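Pyruvate kinase 1 (Trypanosoma brucei brucei, PDB 4KCT) catalyses the transfer of phosphate from phosphoenolpyruvate to ADP, giving pyruvate and ATP, and also has an intrinsic decarboxylase activity towards oxaloacetate. Local coordinates at residues M375-V386 / R405-P415; I90-G98 / L172-L180. One frame throughout, in Å; residues are numbered along the deposited sequence.

Contact 1 (M375-V386 / R405-P415); sequences MCPEEAVCSSAV and RSARLISKYRP. With FDP (2,6-di-O-phosphono-beta-D-fructofuranose), chain F.
Y413 lays its ring beneath S383 in the alpha/beta domain of pyruvate kinase, where the 377-386 part of helix 377-392 packs on helix 405-412; the segment axes approach to 8.5 Å and cross at -50°. S383 CB sits 3.5 Å from the Y413 ring centroid, 6° off the normal: a CH-pi contact centred over the face. Y413 OH donates to E379 OE2 over 2.5 Å on the anti side, while K412 NZ, also bonded to Q371, forms a salt bridge with the same oxygen on the syn side. Two donors hold OE2 and probably restrict the carboxylate's rotation. E379 presents this oxygen through an extended chain, CG anti to the backbone N (chi1 -174°). Between the polar pairs, L409 sets CD1 against E379 CD and CD2 against E378 CG, and C382 SG rests 3.7 Å from I410 CG1; at the other end V386 CG2 packs on I410 CG2 and Y413 CB. S406 N and S406 OG bond FDP O4P, tying the helix N-terminus to the effector. R405 meets E378 end-on in a salt bridge, their planes nearly perpendicular; R405 NH1 and NH2 reach the anti side of E378 OE1 from opposite carboxylate faces, at 2.7 and 2.8 Å.

Contact 2 (I90-G98 / L172-L180); sequences IRTGLFKDG and LTDRRGINL
I90 meets I178 where an edge strand, 90-91, runs antiparallel to 177-179 in the mixed sheet of the beta-rich domain inserted in the pyruvate kinase barrel. The tight side is apolar: I90 CG2 lies 3.6 Å from I178 CB, T92 CG2 touches I178 CD1, and I90 CD1 reaches L180 CD2. V144 of strand 141-144 covers T92, I178 and L172. Farther along, L172 CB makes an off-centre CH-pi contact with the F95 ring, 28° off its normal, and the carbonyl oxygen of T173 lies at the ring's edge, 3.3 Å from F95 CE2. One backbone bond, T92 N to R176 O, is joined by R176 N donating to the T92 OG1 side chain. With chi1 at 72°, T92 OG1 stands between its own N and carbonyl carbon, where it also donates to G93 O.

The part around R91, L94, D174 and R175 is looser, partly exposed and bridged by waters. R175 CD lies over one face of the R91 guanidinium, and L94 CD2 covers a face of the R175 guanidinium. R175 NH1 is shared by a salt bridge to E117 and water 2, which also donates to T92 O; these partners probably ease the proximity of the two arginines. Water 3 bridges F95 O and D174 OD2. The other carboxylate oxygen, D174 OD1, accepts F95 N at 2.8 Å from above the carboxylate plane.

How the contacts relate
Contact 1 and contact 2 lie on opposite sides of the chain's centre, their own centres about 50 Å apart and their nearest atoms about 28 Å apart, so neither touches the other. Between them stands the eight-stranded barrel, whose pocket holds pyruvate and a magnesium ion bound by E241 and D265. Contact 2 borders this catalytic region more closely: G177 lies about 12 Å from the magnesium ion at its nearest atom, and N179 hydrogen-bonds E269, at the end of helix 263-269, which carries D265. Contact 1 instead holds R405 and S406 of the effector pocket and adjoins a second subunit, A380 packing on its V392, which fits the allosteric regulation known for this family.

Contact 1 (M375-V386 / R405-P415)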
loop_
_atom_site.group_PDB
_atom_site.type_symbol
_atom_site.label_atom_id
_atom_site.label_comp_id
_atom_site.label_asym_id
_atom_site.label_seq_id
_atom_site.Cartn_x
_atom_site.Cartn_y
_atom_site.Cartn_z
ATOM N N MET A 375 0.296 -21.050 6.970
ATOM C CA MET A 375 -0.539 -21.872 6.096
ATOM C C MET A 375 -0.144 -23.322 6.308
ATOM O O MET A 375 1.000 -23.590 6.616
ATOM C CB MET A 375 -0.239 -21.536 4.617
ATOM C CG MET A 375 -0.619 -20.147 4.187
ATOM S SD MET A 375 -0.282 -19.995 2.420
ATOM C CE MET A 375 -1.010 -18.371 2.132
ATOM N N CYS A 376 -1.006 -24.249 5.898
ATOM C CA CYS A 376 -0.610 -25.642 5.703
ATOM C C CYS A 376 0.365 -25.705 4.540
ATOM O O CYS A 376 0.362 -24.819 3.683
ATOM C CB CYS A 376 -1.837 -26.509 5.390
ATOM S SG CYS A 376 -3.125 -26.487 6.656
ATOM N N PRO A 377 1.222 -26.735 4.515
ATOM C CA PRO A 377 2.245 -26.825 3.467
ATOM C C PRO A 377 1.648 -26.843 2.066
ATOM O O PRO A 377 2.191 -26.208 1.175
ATOM C CB PRO A 377 2.980 -28.152 3.764
ATOM C CG PRO A 377 2.522 -28.601 5.116
ATOM C CD PRO A 377 1.327 -27.798 5.539
ATOM N N GLU A 378 0.547 -27.566 1.853
ATOM C CA GLU A 378 -0.005 -27.631 0.496
ATOM C C GLU A 378 -0.510 -26.264 0.011
ATOM O O GLU A 378 -0.412 -25.936 -1.170
ATOM C CB GLU A 378 -1.086 -28.711 0.350
ATOM C CG GLU A 378 -2.306 -28.481 1.203
ATOM C CD GLU A 378 -2.201 -29.186 2.553
ATOM O OE1 GLU A 378 -3.211 -29.769 2.993
ATOM O OE2 GLU A 378 -1.090 -29.228 3.135
ATOM N N GLU A 379 -0.983 -25.440 0.937
ATOM C CA GLU A 379 -1.447 -24.124 0.529
ATOM C C GLU A 379 -0.314 -23.131 0.257
ATOM O O GLU A 379 -0.370 -22.396 -0.725
ATOM C CB GLU A 379 -2.469 -23.537 1.506
ATOM C CG GLU A 379 -3.044 -22.234 0.975
ATOM C CD GLU A 379 -4.413 -21.893 1.564
ATOM O OE1 GLU A 379 -4.820 -22.536 2.551
ATOM O OE2 GLU A 379 -5.021 -20.916 1.098
ATOM N N ALA A 380 0.722 -23.140 1.095
ATOM C CA ALA A 380 1.988 -22.470 0.740
ATOM C C ALA A 380 2.533 -22.904 -0.618
ATOM O O ALA A 380 2.954 -22.062 -1.444
ATOM C CB ALA A 380 3.021 -22.676 1.828
ATOM N N VAL A 381 2.506 -24.205 -0.885
ATOM C CA VAL A 381 2.987 -24.706 -2.187
ATOM C C VAL A 381 2.118 -24.163 -3.349
ATOM O O VAL A 381 2.641 -23.661 -4.367
ATOM C CB VAL A 381 3.062 -26.263 -2.206
ATOM C CG1 VAL A 381 3.183 -26.796 -3.645
ATOM C CG2 VAL A 381 4.258 -26.748 -1.350
ATOM N N CYS A 382 0.799 -24.271 -3.208
ATOM C CA CYS A 382 -0.080 -23.818 -4.271
ATOM C C CYS A 382 -0.016 -22.310 -4.488
ATOM O O CYS A 382 -0.006 -21.825 -5.643
ATOM C CB CYS A 382 -1.523 -24.326 -4.064
ATOM S SG CYS A 382 -1.636 -26.153 -4.249
ATOM N N SER A 383 0.014 -21.553 -3.406
ATOM C CA SER A 383 0.082 -20.105 -3.538
ATOM C C SER A 383 1.427 -19.626 -4.101
ATOM O O SER A 383 1.458 -18.763 -4.988
ATOM C CB SER A 383 -0.236 -19.406 -2.216
ATOM O OG SER A 383 0.806 -19.552 -1.297
ATOM N N SER A 384 2.525 -20.289 -3.732
ATOM C CA SER A 384 3.816 -19.913 -4.282
ATOM C C SER A 384 3.988 -20.402 -5.724
ATOM O O SER A 384 4.697 -19.790 -6.510
ATOM C CB SER A 384 4.957 -20.410 -3.386
ATOM O OG SER A 384 5.025 -19.632 -2.195
ATOM N N ALA A 385 3.315 -21.510 -6.071
ATOM C CA ALA A 385 3.278 -21.966 -7.480
ATOM C C ALA A 385 2.632 -20.897 -8.361
ATOM O O ALA A 385 3.140 -20.585 -9.439
ATOM C CB ALA A 385 2.529 -23.282 -7.617
ATOM N N VAL A 386 1.503 -20.343 -7.910
ATOM C CA VAL A 386 0.843 -19.276 -8.676
ATOM C C VAL A 386 1.738 -18.032 -8.773
ATOM O O VAL A 386 1.854 -17.418 -9.839
ATOM C CB VAL A 386 -0.554 -18.897 -8.083
ATOM C CG1 VAL A 386 -1.106 -17.637 -8.771
ATOM C CG2 VAL A 386 -1.530 -20.047 -8.263
ATOM N N ARG A 405 -9.090 -31.344 -4.728
ATOM C CA ARG A 405 -8.729 -30.382 -3.701
ATOM C C ARG A 405 -7.532 -29.469 -4.116
ATOM O O ARG A 405 -7.590 -28.254 -3.943
ATOM C CB ARG A 405 -8.399 -31.098 -2.398
ATOM C CG ARG A 405 -8.207 -30.140 -1.240
ATOM C CD ARG A 405 -7.775 -30.834 0.047
ATOM N NE ARG A 405 -7.236 -29.835 0.976
ATOM C CZ ARG A 405 -5.982 -29.808 1.427
ATOM N NH1 ARG A 405 -5.569 -28.786 2.167
ATOM N NH2 ARG A 405 -5.178 -30.853 1.247
ATOM N N SER A 406 -6.463 -30.069 -4.621
ATOM C CA SER A 406 -5.278 -29.309 -5.029
ATOM C C SER A 406 -5.578 -28.405 -6.198
ATOM O O SER A 406 -4.985 -27.335 -6.322
ATOM C CB SER A 406 -4.109 -30.229 -5.406
ATOM O OG SER A 406 -3.774 -31.102 -4.329
ATOM N N ALA A 407 -6.454 -28.838 -7.100
ATOM C CA ALA A 407 -6.810 -27.952 -8.225
ATOM C C ALA A 407 -7.565 -26.718 -7.742
ATOM O O ALA A 407 -7.329 -25.600 -8.228
ATOM C CB ALA A 407 -7.612 -28.705 -9.287
ATOM N N ARG A 408 -8.545 -26.924 -6.865
ATOM C CA ARG A 408 -9.265 -25.792 -6.272
ATOM C C ARG A 408 -8.340 -24.856 -5.474
ATOM O O ARG A 408 -8.570 -23.653 -5.412
ATOM C CB ARG A 408 -10.426 -26.289 -5.384
ATOM C CG ARG A 408 -11.591 -26.879 -6.203
ATOM C CD ARG A 408 -12.813 -27.176 -5.311
ATOM N NE ARG A 408 -12.630 -28.416 -4.576
ATOM C CZ ARG A 408 -12.892 -29.627 -5.057
ATOM N NH1 ARG A 408 -13.408 -29.798 -6.293
ATOM N NH2 ARG A 408 -12.599 -30.679 -4.326
ATOM N N LEU A 409 -7.335 -25.425 -4.825
ATOM C CA LEU A 409 -6.384 -24.640 -4.049
ATOM C C LEU A 409 -5.515 -23.734 -4.932
ATOM O O LEU A 409 -5.195 -22.615 -4.552
ATOM C CB LEU A 409 -5.496 -25.575 -3.205
ATOM C CG LEU A 409 -4.802 -25.011 -1.965
ATOM C CD1 LEU A 409 -5.771 -24.179 -1.091
ATOM C CD2 LEU A 409 -4.194 -26.179 -1.158
ATOM N N ILE A 410 -5.107 -24.226 -6.082
ATOM C CA ILE A 410 -4.435 -23.375 -7.073
ATOM C C ILE A 410 -5.353 -22.321 -7.679
ATOM O O ILE A 410 -5.001 -21.139 -7.734
ATOM C CB ILE A 410 -3.830 -24.207 -8.196
ATOM C CG1 ILE A 410 -2.703 -25.102 -7.626
ATOM C CG2 ILE A 410 -3.298 -23.295 -9.316
ATOM C CD1 ILE A 410 -2.125 -26.053 -8.672
ATOM N N SER A 411 -6.564 -22.728 -8.049
ATOM C CA SER A 411 -7.557 -21.764 -8.568
ATOM C C SER A 411 -7.893 -20.670 -7.549
ATOM O O SER A 411 -8.168 -19.521 -7.917
ATOM C CB SER A 411 -8.845 -22.496 -9.009
ATOM O OG SER A 411 -9.768 -21.565 -9.591
ATOM N N LYS A 412 -7.827 -21.010 -6.264
ATOM C CA LYS A 412 -8.121 -20.039 -5.217
ATOM C C LYS A 412 -7.224 -18.785 -5.401
ATOM O O LYS A 412 -7.646 -17.655 -5.103
ATOM C CB LYS A 412 -7.861 -20.673 -3.842
ATOM C CG LYS A 412 -7.781 -19.687 -2.703
ATOM C CD LYS A 412 -7.605 -20.436 -1.362
ATOM C CE LYS A 412 -7.654 -19.445 -0.197
ATOM N NZ LYS A 412 -7.541 -20.146 1.112
ATOM N N TYR A 413 -5.993 -18.989 -5.869
ATOM C CA TYR A 413 -5.032 -17.873 -5.992
ATOM C C TYR A 413 -5.070 -17.197 -7.359
ATOM O O TYR A 413 -4.350 -16.223 -7.595
ATOM C CB TYR A 413 -3.609 -18.317 -5.607
ATOM C CG TYR A 413 -3.489 -18.525 -4.114
ATOM C CD1 TYR A 413 -3.393 -17.412 -3.251
ATOM C CD2 TYR A 413 -3.823 -19.754 -3.547
ATOM C CE1 TYR A 413 -3.397 -17.577 -1.861
ATOM C CE2 TYR A 413 -3.902 -19.906 -2.161
ATOM C CZ TYR A 413 -3.712 -18.805 -1.333
ATOM O OH TYR A 413 -3.832 -18.946 0.038
ATOM N N ARG A 414 -6.047 -17.587 -8.179
ATOM C CA ARG A 414 -6.427 -16.782 -9.341
ATOM C C ARG A 414 -5.236 -16.527 -10.306
ATOM O O ARG A 414 -4.908 -15.382 -10.594
ATOM C CB ARG A 414 -7.030 -15.444 -8.878
ATOM C CG ARG A 414 -8.395 -15.564 -8.142
ATOM C CD ARG A 414 -9.246 -16.674 -8.715
ATOM N NE ARG A 414 -10.699 -16.491 -8.496
ATOM C CZ ARG A 414 -11.565 -17.500 -8.345
ATOM N NH1 ARG A 414 -12.884 -17.260 -8.345
ATOM N NH2 ARG A 414 -11.128 -18.768 -8.346
ATOM N N PRO A 415 -4.565 -17.591 -10.766
ATOM C CA PRO A 415 -3.597 -17.372 -11.841
ATOM C C PRO A 415 -4.271 -16.779 -13.089
ATOM O O PRO A 415 -5.507 -16.861 -13.231
ATOM C CB PRO A 415 -3.073 -18.795 -12.141
ATOM C CG PRO A 415 -4.175 -19.712 -11.712
ATOM C CD PRO A 415 -4.780 -19.026 -10.490
HETATM P P1 FDP F . -0.661 -39.072 -5.863
HETATM O O1P FDP F . 0.574 -38.726 -6.667
HETATM O O2P FDP F . -1.818 -39.467 -6.746
HETATM O O3P FDP F . -0.418 -39.980 -4.668
HETATM O O1 FDP F . -0.398 -38.383 -2.532
HETATM C C1 FDP F . 0.387 -37.492 -3.329
HETATM C C2 FDP F . -0.537 -36.760 -4.294
HETATM O O2 FDP F . -1.194 -37.663 -5.226
HETATM C C3 FDP F . 0.170 -35.648 -5.063
HETATM O O3 FDP F . 0.996 -36.161 -6.106
HETATM C C4 FDP F . -1.026 -34.897 -5.624
HETATM O O4 FDP F . -0.694 -33.583 -6.107
HETATM C C5 FDP F . -1.935 -34.854 -4.405
HETATM O O5 FDP F . -1.560 -36.024 -3.590
HETATM C C6 FDP F . -3.400 -34.921 -4.816
HETATM O O6 FDP F . -4.191 -34.565 -3.680
HETATM P P2 FDP F . -5.758 -34.215 -3.891
HETATM O O4P FDP F . -5.762 -32.920 -4.721
HETATM O O5P FDP F . -6.291 -35.411 -4.615
HETATM O O6P FDP F . -6.288 -34.019 -2.492
#

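Contact 2 (I90-G98 / L172-L180)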
loop_
_atom_site.group_PDB
_atom_site.type_symbol
_atom_site.label_atom_id
_atom_site.label_comp_id
_atom_site.label_asym_id
_atom_site.label_seq_id
_atom_site.Cartn_x
_atom_site.Cartn_y
_atom_site.Cartn_z
ATOM N N ILE A 90 -43.482 -21.767 1.397
ATOM C CA ILE A 90 -44.706 -21.393 2.063
ATOM C C ILE A 90 -45.657 -20.923 0.989
ATOM O O ILE A 90 -45.277 -20.145 0.103
ATOM C CB ILE A 90 -44.472 -20.241 3.058
ATOM C CG1 ILE A 90 -43.400 -20.627 4.077
ATOM C CG2 ILE A 90 -45.791 -19.821 3.711
ATOM C CD1 ILE A 90 -42.933 -19.457 4.930
ATOM N N ARG A 91 -46.882 -21.421 1.037
ATOM C CA ARG A 91 -47.885 -21.030 0.076
ATOM C C ARG A 91 -49.185 -20.637 0.746
ATOM O O ARG A 91 -49.441 -21.014 1.915
ATOM C CB ARG A 91 -48.100 -22.156 -0.951
ATOM C CG ARG A 91 -46.930 -22.314 -1.932
ATOM C CD ARG A 91 -47.153 -23.450 -2.925
ATOM N NE ARG A 91 -47.597 -24.668 -2.242
ATOM C CZ ARG A 91 -48.229 -25.690 -2.832
ATOM N NH1 ARG A 91 -48.631 -26.727 -2.104
ATOM N NH2 ARG A 91 -48.447 -25.686 -4.145
ATOM N N THR A 92 -50.008 -19.863 0.028
ATOM C CA THR A 92 -51.393 -19.630 0.426
ATOM C C THR A 92 -52.164 -20.936 0.330
ATOM O O THR A 92 -51.719 -21.880 -0.337
ATOM C CB THR A 92 -52.088 -18.578 -0.487
ATOM O OG1 THR A 92 -52.337 -19.147 -1.779
ATOM C CG2 THR A 92 -51.212 -17.320 -0.656
ATOM N N GLY A 93 -53.375 -20.940 0.880
ATOM C CA GLY A 93 -54.381 -21.932 0.519
ATOM C C GLY A 93 -55.032 -21.664 -0.832
ATOM O O GLY A 93 -54.468 -20.958 -1.684
ATOM N N LEU A 94 -56.154 -22.333 -1.076
ATOM C CA LEU A 94 -56.979 -22.058 -2.257
ATOM C C LEU A 94 -57.951 -20.925 -1.972
ATOM O O LEU A 94 -58.147 -20.525 -0.808
ATOM C CB LEU A 94 -57.768 -23.321 -2.682
ATOM C CG LEU A 94 -57.088 -24.680 -2.482
ATOM C CD1 LEU A 94 -58.049 -25.842 -2.747
ATOM C CD2 LEU A 94 -55.861 -24.790 -3.366
ATOM N N PHE A 95 -58.606 -20.460 -3.031
ATOM C CA PHE A 95 -59.570 -19.392 -2.959
ATOM C C PHE A 95 -60.888 -19.881 -3.551
ATOM O O PHE A 95 -60.889 -20.677 -4.485
ATOM C CB PHE A 95 -59.058 -18.191 -3.755
ATOM C CG PHE A 95 -57.832 -17.552 -3.149
ATOM C CD1 PHE A 95 -57.957 -16.621 -2.122
ATOM C CD2 PHE A 95 -56.567 -17.981 -3.510
ATOM C CE1 PHE A 95 -56.842 -16.102 -1.492
ATOM C CE2 PHE A 95 -55.435 -17.483 -2.868
ATOM C CZ PHE A 95 -55.576 -16.538 -1.859
ATOM N N LYS A 96 -62.003 -19.413 -3.008
ATOM C CA LYS A 96 -63.309 -19.619 -3.670
ATOM C C LYS A 96 -63.266 -19.230 -5.147
ATOM O O LYS A 96 -62.607 -18.254 -5.530
ATOM C CB LYS A 96 -64.403 -18.831 -2.968
ATOM C CG LYS A 96 -64.586 -19.224 -1.515
ATOM C CD LYS A 96 -65.948 -18.794 -1.006
ATOM C CE LYS A 96 -66.064 -19.030 0.482
ATOM N NZ LYS A 96 -67.295 -18.398 1.016
ATOM N N ASP A 97 -63.935 -20.021 -5.979
ATOM C CA ASP A 97 -63.945 -19.783 -7.427
ATOM C C ASP A 97 -62.554 -19.793 -8.008
ATOM O O ASP A 97 -62.379 -19.503 -9.177
ATOM C CB ASP A 97 -64.618 -18.449 -7.771
ATOM C CG ASP A 97 -65.999 -18.329 -7.172
ATOM O OD1 ASP A 97 -66.796 -19.285 -7.305
ATOM O OD2 ASP A 97 -66.265 -17.310 -6.511
ATOM N N GLY A 98 -61.558 -20.089 -7.177
ATOM C CA GLY A 98 -60.198 -20.272 -7.668
ATOM C C GLY A 98 -59.436 -18.970 -7.917
ATOM O O GLY A 98 -58.310 -18.996 -8.400
ATOM N N LEU A 172 -55.082 -12.999 -6.923
ATOM C CA LEU A 172 -54.485 -14.244 -6.463
ATOM C C LEU A 172 -55.248 -15.429 -7.041
ATOM O O LEU A 172 -56.465 -15.440 -7.027
ATOM C CB LEU A 172 -54.496 -14.313 -4.926
ATOM C CG LEU A 172 -53.499 -13.415 -4.206
ATOM C CD1 LEU A 172 -53.524 -13.712 -2.706
ATOM C CD2 LEU A 172 -52.100 -13.618 -4.779
ATOM N N THR A 173 -54.520 -16.445 -7.489
ATOM C CA THR A 173 -55.103 -17.769 -7.731
ATOM C C THR A 173 -54.645 -18.764 -6.634
ATOM O O THR A 173 -53.957 -18.376 -5.677
ATOM C CB THR A 173 -54.710 -18.300 -9.125
ATOM O OG1 THR A 173 -53.286 -18.288 -9.246
ATOM C CG2 THR A 173 -55.311 -17.406 -10.242
ATOM N N ASP A 174 -55.020 -20.035 -6.779
ATOM C CA ASP A 174 -54.787 -21.028 -5.724
ATOM C C ASP A 174 -53.283 -21.206 -5.414
ATOM O O ASP A 174 -52.460 -21.311 -6.324
ATOM C CB ASP A 174 -55.399 -22.376 -6.117
ATOM C CG ASP A 174 -56.933 -22.411 -5.963
ATOM O OD1 ASP A 174 -57.526 -21.419 -5.464
ATOM O OD2 ASP A 174 -57.536 -23.461 -6.319
ATOM N N ARG A 175 -52.953 -21.324 -4.130
ATOM C CA ARG A 175 -51.605 -21.752 -3.685
ATOM C C ARG A 175 -50.459 -20.950 -4.318
ATOM O O ARG A 175 -49.507 -21.542 -4.822
ATOM C CB ARG A 175 -51.386 -23.249 -3.962
ATOM C CG ARG A 175 -52.365 -24.165 -3.254
ATOM C CD ARG A 175 -51.665 -25.324 -2.560
ATOM N NE ARG A 175 -52.577 -26.455 -2.390
ATOM C CZ ARG A 175 -53.288 -26.707 -1.287
ATOM N NH1 ARG A 175 -53.122 -25.978 -0.185
ATOM N NH2 ARG A 175 -54.133 -27.727 -1.273
ATOM N N ARG A 176 -50.478 -19.634 -4.136
ATOM C CA ARG A 176 -49.372 -18.777 -4.561
ATOM C C ARG A 176 -48.266 -18.762 -3.503
ATOM O O ARG A 176 -48.522 -19.021 -2.316
ATOM C CB ARG A 176 -49.870 -17.354 -4.804
ATOM C CG ARG A 176 -50.978 -17.245 -5.848
ATOM C CD ARG A 176 -50.458 -17.634 -7.212
ATOM N NE ARG A 176 -50.545 -19.069 -7.395
ATOM C CZ ARG A 176 -49.883 -19.741 -8.322
ATOM N NH1 ARG A 176 -49.968 -21.063 -8.360
ATOM N NH2 ARG A 176 -49.141 -19.095 -9.213
ATOM N N GLY A 177 -47.024 -18.588 -3.958
ATOM C CA GLY A 177 -45.862 -18.497 -3.057
ATOM C C GLY A 177 -45.945 -17.334 -2.075
ATOM O O GLY A 177 -46.398 -16.232 -2.425
ATOM N N ILE A 178 -45.400 -17.554 -0.873
ATOM C CA ILE A 178 -45.311 -16.532 0.183
ATOM C C ILE A 178 -43.833 -16.332 0.544
ATOM O O ILE A 178 -43.070 -17.304 0.644
ATOM C CB ILE A 178 -46.089 -17.013 1.453
ATOM C CG1 ILE A 178 -47.606 -17.028 1.191
ATOM C CG2 ILE A 178 -45.732 -16.179 2.693
ATOM C CD1 ILE A 178 -48.215 -15.635 1.026
ATOM N N ASN A 179 -43.415 -15.075 0.721
ATOM C CA ASN A 179 -42.111 -14.784 1.302
ATOM C C ASN A 179 -42.291 -13.899 2.508
ATOM O O ASN A 179 -43.189 -13.085 2.544
ATOM C CB ASN A 179 -41.191 -14.088 0.277
ATOM C CG ASN A 179 -40.844 -14.997 -0.895
ATOM O OD1 ASN A 179 -41.612 -15.105 -1.839
ATOM N ND2 ASN A 179 -39.792 -15.790 -0.738
ATOM N N LEU A 180 -41.497 -14.140 3.537
ATOM C CA LEU A 180 -41.590 -13.369 4.760
ATOM C C LEU A 180 -40.280 -12.603 4.902
ATOM O O LEU A 180 -39.342 -13.077 5.560
ATOM C CB LEU A 180 -41.780 -14.327 5.948
ATOM C CG LEU A 180 -43.191 -14.757 6.394
ATOM C CD1 LEU A 180 -44.360 -14.378 5.493
ATOM C CD2 LEU A 180 -43.277 -16.177 6.951
HETATM O O HOH W 1 -42.116 -19.780 -0.140
HETATM O O HOH W 2 -50.971 -24.458 0.522
HETATM O O HOH W 3 -60.200 -23.120 -5.358
HETATM O O HOH W 4 -56.829 -21.114 -9.010
#